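Local coordinates for AvrL567-A (PDB 2OPC), which is an avirulence protein of the flax rust fungus, probably recognised inside flax cells by matching plant resistance proteins, at residues A24-I27 against K33-W36. Residues are numbered along the deposited sequence; the frame is centred on the assembly and turned at random.
Sequences ASVI and KVKW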
loop_
_atom_site.group_PDB
_atom_site.type_symbol
_atom_site.label_atom_id
_atom_site.label_comp_id
_atom_site.label_asym_id
_atom_site.label_seq_id
_atom_site.Cartn_x
_atom_site.Cartn_y
_atom_site.Cartn_z
ATOM N N ALA A 24 -10.119 -2.907 7.128
ATOM C CA ALA A 24 -8.719 -3.317 7.359
ATOM C C ALA A 24 -7.798 -2.120 7.522
ATOM O O ALA A 24 -8.007 -1.102 6.871
ATOM C CB ALA A 24 -8.209 -4.199 6.206
ATOM N N SER A 25 -6.786 -2.238 8.370
ATOM C CA SER A 25 -5.819 -1.154 8.475
ATOM C C SER A 25 -4.495 -1.741 8.899
ATOM O O SER A 25 -4.445 -2.503 9.854
ATOM C CB SER A 25 -6.273 -0.053 9.469
ATOM O OG SER A 25 -5.385 1.078 9.435
ATOM N N VAL A 26 -3.416 -1.373 8.188
ATOM C CA VAL A 26 -2.083 -1.918 8.449
ATOM C C VAL A 26 -1.064 -0.793 8.605
ATOM O O VAL A 26 -1.407 0.389 8.367
ATOM C CB VAL A 26 -1.605 -2.919 7.375
ATOM C CG1 VAL A 26 -2.518 -4.137 7.292
ATOM C CG2 VAL A 26 -1.458 -2.305 5.988
ATOM N N ILE A 27 0.167 -1.139 8.999
ATOM C CA ILE A 27 1.269 -0.185 9.104
ATOM C C ILE A 27 2.459 -0.714 8.329
ATOM O O ILE A 27 2.797 -1.908 8.449
ATOM C CB ILE A 27 1.626 0.078 10.556
ATOM C CG1 ILE A 27 0.455 0.704 11.289
ATOM C CG2 ILE A 27 2.817 1.043 10.632
ATOM C CD1 ILE A 27 0.650 0.757 12.808
ATOM N N LYS A 33 0.665 4.443 8.152
ATOM C CA LYS A 33 -0.541 3.610 8.298
ATOM C C LYS A 33 -1.335 3.696 7.022
ATOM O O LYS A 33 -1.228 4.655 6.212
ATOM C CB LYS A 33 -1.417 3.939 9.505
ATOM C CG LYS A 33 -1.821 5.313 9.595
ATOM C CD LYS A 33 -2.641 5.529 10.908
ATOM C CE LYS A 33 -3.118 6.940 10.992
ATOM N NZ LYS A 33 -4.172 7.118 12.005
ATOM N N VAL A 34 -2.117 2.624 6.809
ATOM C CA VAL A 34 -2.853 2.408 5.564
ATOM C C VAL A 34 -4.295 2.042 5.862
ATOM O O VAL A 34 -4.530 1.226 6.763
ATOM C CB VAL A 34 -2.213 1.268 4.713
ATOM C CG1 VAL A 34 -2.783 1.245 3.288
ATOM C CG2 VAL A 34 -0.702 1.410 4.660
ATOM N N LYS A 35 -5.242 2.599 5.107
ATOM C CA LYS A 35 -6.646 2.160 5.207
ATOM C C LYS A 35 -7.215 2.162 3.790
ATOM O O LYS A 35 -6.543 2.598 2.854
ATOM C CB LYS A 35 -7.480 3.098 6.121
ATOM C CG LYS A 35 -7.720 4.479 5.504
ATOM C CD LYS A 35 -8.664 5.295 6.364
ATOM C CE LYS A 35 -8.953 6.637 5.688
ATOM N NZ LYS A 35 -9.996 7.405 6.467
ATOM N N TRP A 36 -8.450 1.691 3.631
ATOM C CA TRP A 36 -9.093 1.774 2.335
ATOM C C TRP A 36 -9.797 3.090 2.136
ATOM O O TRP A 36 -10.291 3.700 3.081
ATOM C CB TRP A 36 -10.110 0.623 2.159
ATOM C CG TRP A 36 -9.478 -0.709 1.986
ATOM C CD1 TRP A 36 -9.496 -1.775 2.862
ATOM C CD2 TRP A 36 -8.785 -1.150 0.829
ATOM N NE1 TRP A 36 -8.808 -2.840 2.342
ATOM C CE2 TRP A 36 -8.373 -2.489 1.079
ATOM C CE3 TRP A 36 -8.453 -0.538 -0.399
ATOM C CZ2 TRP A 36 -7.672 -3.240 0.125
ATOM C CZ3 TRP A 36 -7.740 -1.278 -1.340
ATOM C CH2 TRP A 36 -7.347 -2.617 -1.064
HETATM O O HOH W 1 -9.892 0.541 5.915
#
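Val26 and Val34 pair through two backbone hydrogen bonds that hold strands 25-28 and 32-36 together: Val34 N gives to Val26 O at 2.8 Å, and Val26 N gives to Val34 O at 3.2 Å. Val34 O takes a second bond, from Ser25 OG at 2.8 Å. The hydroxyl and the amide reach it from opposite faces of the carbonyl plane, the hydroxyl 37° out of it. A chi1 of -173° sets OG beside Ser25's own carbonyl carbon, leaning over Val34 O. Beyond Ser25 a water bridge takes over: one water donates to Ala24 O and accepts from Trp36 N at 2.9 Å.

Apolar contacts lie on both faces. The valines stand side by side and point the same way, Val26 CG2 resting 3.9 Å from Val34 CB; Phe18 of strand 16-19 touches both. At one end, Ala24 CB meets the pyrrole part of the Trp36 indole obliquely, 4.1 Å from NE1. That ring is fixed from outside the hairpin, by a hydrogen bond from NE1 to Tyr19 O and by stacking with Phe18. On the face of Ser25 and Lys35, the Ile27 and Lys33 side chains cross at an angle, Ile27 CG1 lying 4.1 Å from Lys33 CB, the extended lysine chain leading away.

Ile27 and Lys33 form a non-hydrogen-bonded pair next to the hydrogen-bonded valines, the alternation of antiparallel strands, here arms of a beta hairpin with a short turn. Strand 32-36 also bonds to strand 44-48 as the middle of a three-stranded antiparallel sheet with 25-28 at one edge.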